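Local coordinates for protein monoglyceride lipase (Saccharomyces cerevisiae, PDB 4ZWN) that hydrolyses monoacylglycerols to free fatty acids and glycerol, and also takes part in breaking down fatty acid ethyl esters, at residues 137-151 / 162-174. The protein carries 2 engineered substitutions. Numbering follows the deposited sequence.
Sequences PLFMWGHSMGGGICL and EISGYIGSGPLII
Phe139, on strand 138-143, reaches across to Ser164 and Gly165. Phe139 CB lies 3.9 Å from Gly165 O. With CG beside the backbone N (chi1 -65°), the ring swings back across Gly165: Phe139 CD2 comes to 3.4 Å from Gly165 N, in the space a side chain there would claim. Farther out, CE2 and CZ run under Ser164, whose CB sits over the ring face in a CH-pi contact, Ser164 CB being 3.9 Å from the centroid of the Phe139 ring. Replacing Phe139 by an alanine is likely to leave Ser164 CB without the ring face beneath it and to open a gap beside Gly165.

Parallel pairing carries the strands onward through Met140, Gly142 and their partners; Ile167 N to Met140 O, at 2.8 Å, is one such bond. On one face Trp141 CD1 abuts Ile167 CG2. On the other, the sulfurs of Met140 and Cys150 both approach the edge of the Tyr166 ring, the second from helix 145-156, which joins the strands in a right-handed beta-alpha-beta crossover. Tyr166 OH bonds to Lys160 O.

At the far end, His143 ND1 meets Ser169 OG near the imidazole plane (2.9 Å), and Ser169 O accepts Ser144 N in a nearly straight bond. Ser144 O takes two donors, Gly148 N in the first turn of the helix that follows and Leu172 N, the latter above the carbonyl plane. This is the nucleophile elbow of an alpha/beta hydrolase: Ser144, the inferred nucleophile, has the strained backbone of such turns (phi 50°, psi -115°), its OG bonded to Asn275 and its side chain beside His302 of the inferred charge relay. Gripped at both N and O, Ser144 is fastened to the neighbouring strand and the loop after it, which probably helps keep the elbow's shape.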
loop_
_atom_site.group_PDB
_atom_site.type_symbol
_atom_site.label_atom_id
_atom_site.label_comp_id
_atom_site.label_asym_id
_atom_site.label_seq_id
_atom_site.Cartn_x
_atom_site.Cartn_y
_atom_site.Cartn_z
ATOM N N PRO A 137 -0.308 -10.282 -16.721
ATOM C CA PRO A 137 -0.434 -10.624 -15.301
ATOM C C PRO A 137 -0.780 -9.421 -14.428
ATOM O O PRO A 137 -0.360 -8.296 -14.720
ATOM C CB PRO A 137 0.953 -11.165 -14.952
ATOM C CG PRO A 137 1.866 -10.470 -15.902
ATOM C CD PRO A 137 1.091 -10.346 -17.180
ATOM N N LEU A 138 -1.544 -9.666 -13.368
ATOM C CA LEU A 138 -1.918 -8.622 -12.423
ATOM C C LEU A 138 -1.236 -8.836 -11.080
ATOM O O LEU A 138 -1.456 -9.851 -10.418
ATOM C CB LEU A 138 -3.435 -8.583 -12.233
ATOM C CG LEU A 138 -3.955 -7.522 -11.263
ATOM C CD1 LEU A 138 -3.633 -6.122 -11.770
ATOM C CD2 LEU A 138 -5.449 -7.685 -11.036
ATOM N N PHE A 139 -0.406 -7.876 -10.684
ATOM C CA PHE A 139 0.295 -7.941 -9.407
ATOM C C PHE A 139 -0.345 -6.996 -8.397
ATOM O O PHE A 139 -1.003 -6.025 -8.776
ATOM C CB PHE A 139 1.778 -7.601 -9.587
ATOM C CG PHE A 139 2.534 -8.602 -10.418
ATOM C CD1 PHE A 139 2.601 -8.470 -11.797
ATOM C CD2 PHE A 139 3.180 -9.670 -9.821
ATOM C CE1 PHE A 139 3.295 -9.389 -12.564
ATOM C CE2 PHE A 139 3.874 -10.592 -10.582
ATOM C CZ PHE A 139 3.933 -10.450 -11.956
ATOM N N MET A 140 -0.152 -7.284 -7.113
ATOM C CA MET A 140 -0.736 -6.470 -6.054
ATOM C C MET A 140 0.344 -5.885 -5.144
ATOM O O MET A 140 1.202 -6.603 -4.634
ATOM C CB MET A 140 -1.736 -7.295 -5.237
ATOM C CG MET A 140 -2.408 -6.526 -4.106
ATOM S SD MET A 140 -3.719 -7.464 -3.291
ATOM C CE MET A 140 -4.924 -7.582 -4.610
ATOM N N TRP A 141 0.286 -4.571 -4.952
ATOM C CA TRP A 141 1.266 -3.835 -4.161
ATOM C C TRP A 141 0.554 -3.022 -3.089
ATOM O O TRP A 141 -0.523 -2.483 -3.328
ATOM C CB TRP A 141 2.095 -2.922 -5.067
ATOM C CG TRP A 141 3.074 -2.013 -4.371
ATOM C CD1 TRP A 141 4.409 -2.234 -4.196
ATOM C CD2 TRP A 141 2.802 -0.727 -3.795
ATOM N NE1 TRP A 141 4.983 -1.173 -3.537
ATOM C CE2 TRP A 141 4.019 -0.234 -3.278
ATOM C CE3 TRP A 141 1.648 0.053 -3.658
ATOM C CZ2 TRP A 141 4.116 1.001 -2.638
ATOM C CZ3 TRP A 141 1.746 1.282 -3.020
ATOM C CH2 TRP A 141 2.971 1.743 -2.519
ATOM N N GLY A 142 1.154 -2.934 -1.909
ATOM C CA GLY A 142 0.568 -2.166 -0.828
ATOM C C GLY A 142 1.615 -1.591 0.101
ATOM O O GLY A 142 2.626 -2.235 0.378
ATOM N N HIS A 143 1.379 -0.372 0.579
ATOM C CA HIS A 143 2.287 0.252 1.533
ATOM C C HIS A 143 1.630 0.435 2.897
ATOM O O HIS A 143 0.487 0.879 2.989
ATOM C CB HIS A 143 2.777 1.603 1.018
ATOM C CG HIS A 143 3.552 2.378 2.037
ATOM N ND1 HIS A 143 4.794 1.982 2.485
ATOM C CD2 HIS A 143 3.250 3.511 2.715
ATOM C CE1 HIS A 143 5.230 2.843 3.386
ATOM N NE2 HIS A 143 4.311 3.781 3.544
ATOM N N SER A 144 2.373 0.097 3.948
ATOM C CA SER A 144 1.908 0.242 5.339
ATOM C C SER A 144 0.527 -0.399 5.467
ATOM O O SER A 144 0.386 -1.614 5.316
ATOM C CB SER A 144 1.866 1.725 5.714
ATOM O OG SER A 144 1.749 1.880 7.117
ATOM N N MET A 145 -0.484 0.417 5.755
ATOM C CA MET A 145 -1.860 -0.064 5.845
ATOM C C MET A 145 -2.250 -0.848 4.592
ATOM O O MET A 145 -2.910 -1.880 4.683
ATOM C CB MET A 145 -2.834 1.102 6.043
ATOM C CG MET A 145 -4.283 0.673 6.208
ATOM S SD MET A 145 -5.435 2.044 5.995
ATOM C CE MET A 145 -5.244 2.369 4.242
ATOM N N GLY A 146 -1.830 -0.350 3.433
ATOM C CA GLY A 146 -2.063 -1.033 2.174
ATOM C C GLY A 146 -1.289 -2.335 2.087
ATOM O O GLY A 146 -1.733 -3.290 1.450
ATOM N N GLY A 147 -0.124 -2.368 2.727
ATOM C CA GLY A 147 0.666 -3.582 2.822
ATOM C C GLY A 147 -0.024 -4.654 3.649
ATOM O O GLY A 147 -0.004 -5.832 3.295
ATOM N N GLY A 148 -0.641 -4.243 4.755
ATOM C CA GLY A 148 -1.390 -5.161 5.596
ATOM C C GLY A 148 -2.588 -5.731 4.860
ATOM O O GLY A 148 -2.924 -6.907 5.007
ATOM N N ILE A 149 -3.232 -4.885 4.064
ATOM C CA ILE A 149 -4.361 -5.304 3.243
ATOM C C ILE A 149 -3.895 -6.270 2.161
ATOM O O ILE A 149 -4.529 -7.299 1.915
ATOM C CB ILE A 149 -5.060 -4.087 2.600
ATOM C CG1 ILE A 149 -5.678 -3.202 3.686
ATOM C CG2 ILE A 149 -6.124 -4.536 1.606
ATOM C CD1 ILE A 149 -6.151 -1.858 3.184
ATOM N N CYS A 150 -2.772 -5.935 1.533
ATOM C CA CYS A 150 -2.206 -6.747 0.461
ATOM C C CYS A 150 -1.853 -8.163 0.914
ATOM O O CYS A 150 -2.215 -9.139 0.256
ATOM C CB CYS A 150 -0.962 -6.070 -0.110
ATOM S SG CYS A 150 -0.085 -7.071 -1.322
ATOM N N LEU A 151 -1.141 -8.272 2.031
ATOM C CA LEU A 151 -0.733 -9.577 2.541
ATOM C C LEU A 151 -1.935 -10.387 3.015
ATOM O O LEU A 151 -1.948 -11.613 2.903
ATOM C CB LEU A 151 0.280 -9.420 3.677
ATOM C CG LEU A 151 1.614 -8.783 3.282
ATOM C CD1 LEU A 151 2.545 -8.714 4.480
ATOM C CD2 LEU A 151 2.262 -9.550 2.137
ATOM N N GLU A 162 -5.424 -15.938 -8.370
ATOM C CA GLU A 162 -5.346 -15.379 -9.712
ATOM C C GLU A 162 -4.336 -14.235 -9.779
ATOM O O GLU A 162 -3.883 -13.860 -10.860
ATOM C CB GLU A 162 -6.727 -14.902 -10.165
ATOM C CG GLU A 162 -7.785 -15.991 -10.101
ATOM C CD GLU A 162 -9.184 -15.467 -10.341
ATOM O OE1 GLU A 162 -9.380 -14.703 -11.310
ATOM O OE2 GLU A 162 -10.087 -15.818 -9.550
ATOM N N ILE A 163 -3.990 -13.682 -8.620
ATOM C CA ILE A 163 -2.964 -12.649 -8.547
ATOM C C ILE A 163 -1.599 -13.269 -8.818
ATOM O O ILE A 163 -1.257 -14.312 -8.256
ATOM C CB ILE A 163 -2.956 -11.941 -7.177
ATOM C CG1 ILE A 163 -4.340 -11.368 -6.870
ATOM C CG2 ILE A 163 -1.911 -10.835 -7.150
ATOM C CD1 ILE A 163 -4.827 -10.374 -7.903
ATOM N N SER A 164 -0.826 -12.629 -9.686
ATOM C CA SER A 164 0.437 -13.191 -10.144
ATOM C C SER A 164 1.558 -13.021 -9.130
ATOM O O SER A 164 2.549 -13.743 -9.176
ATOM C CB SER A 164 0.842 -12.559 -11.476
ATOM O OG SER A 164 -0.025 -12.983 -12.511
ATOM N N GLY A 165 1.404 -12.069 -8.218
ATOM C CA GLY A 165 2.414 -11.831 -7.204
ATOM C C GLY A 165 2.015 -10.758 -6.212
ATOM O O GLY A 165 1.211 -9.881 -6.523
ATOM N N TYR A 166 2.585 -10.827 -5.014
ATOM C CA TYR A 166 2.271 -9.871 -3.962
ATOM C C TYR A 166 3.511 -9.114 -3.513
ATOM O O TYR A 166 4.564 -9.705 -3.275
ATOM C CB TYR A 166 1.629 -10.580 -2.769
ATOM C CG TYR A 166 0.303 -11.227 -3.090
ATOM C CD1 TYR A 166 0.244 -12.527 -3.578
ATOM C CD2 TYR A 166 -0.890 -10.539 -2.908
ATOM C CE1 TYR A 166 -0.968 -13.124 -3.873
ATOM C CE2 TYR A 166 -2.107 -11.128 -3.199
ATOM C CZ TYR A 166 -2.137 -12.422 -3.682
ATOM O OH TYR A 166 -3.341 -13.016 -3.975
ATOM N N ILE A 167 3.378 -7.797 -3.403
ATOM C CA ILE A 167 4.469 -6.947 -2.949
ATOM C C ILE A 167 4.035 -6.112 -1.754
ATOM O O ILE A 167 3.037 -5.394 -1.815
ATOM C CB ILE A 167 4.954 -6.012 -4.064
ATOM C CG1 ILE A 167 5.299 -6.821 -5.318
ATOM C CG2 ILE A 167 6.142 -5.194 -3.583
ATOM C CD1 ILE A 167 5.542 -5.980 -6.544
ATOM N N GLY A 168 4.788 -6.214 -0.665
ATOM C CA GLY A 168 4.514 -5.424 0.520
ATOM C C GLY A 168 5.573 -4.362 0.750
ATOM O O GLY A 168 6.770 -4.641 0.687
ATOM N N SER A 169 5.127 -3.137 1.006
ATOM C CA SER A 169 6.026 -2.035 1.318
ATOM C C SER A 169 5.867 -1.631 2.773
ATOM O O SER A 169 4.897 -0.957 3.127
ATOM C CB SER A 169 5.757 -0.836 0.409
ATOM O OG SER A 169 6.454 0.313 0.860
ATOM N N GLY A 170 6.829 -2.036 3.601
ATOM C CA GLY A 170 6.753 -1.857 5.042
ATOM C C GLY A 170 5.350 -2.096 5.569
ATOM O O GLY A 170 4.736 -1.187 6.126
ATOM N N PRO A 171 4.826 -3.317 5.377
ATOM C CA PRO A 171 3.417 -3.595 5.667
ATOM C C PRO A 171 3.072 -3.394 7.136
ATOM O O PRO A 171 3.881 -3.705 8.010
ATOM C CB PRO A 171 3.259 -5.064 5.265
ATOM C CG PRO A 171 4.624 -5.637 5.400
ATOM C CD PRO A 171 5.559 -4.538 4.994
ATOM N N LEU A 172 1.881 -2.864 7.397
ATOM C CA LEU A 172 1.421 -2.671 8.763
ATOM C C LEU A 172 1.057 -4.007 9.386
ATOM O O LEU A 172 -0.059 -4.500 9.220
ATOM C CB LEU A 172 0.224 -1.724 8.809
ATOM C CG LEU A 172 -0.410 -1.506 10.186
ATOM C CD1 LEU A 172 0.588 -0.900 11.150
ATOM C CD2 LEU A 172 -1.639 -0.628 10.071
ATOM N N ILE A 173 2.012 -4.595 10.094
ATOM C CA ILE A 173 1.764 -5.824 10.830
ATOM C C ILE A 173 1.784 -5.508 12.326
ATOM O O ILE A 173 0.785 -5.694 13.018
ATOM C CB ILE A 173 2.794 -6.913 10.469
ATOM C CG1 ILE A 173 2.661 -7.274 8.983
ATOM C CG2 ILE A 173 2.594 -8.145 11.326
ATOM C CD1 ILE A 173 3.568 -8.401 8.521
ATOM N N ILE A 174 2.914 -5.008 12.815
ATOM C CA ILE A 174 2.984 -4.475 14.173
ATOM C C ILE A 174 3.657 -3.110 14.178
ATOM O O ILE A 174 4.656 -2.897 13.490
ATOM C CB ILE A 174 3.755 -5.405 15.131
ATOM C CG1 ILE A 174 5.064 -5.870 14.489
ATOM C CG2 ILE A 174 2.896 -6.588 15.535
ATOM C CD1 ILE A 174 6.014 -6.530 15.458
#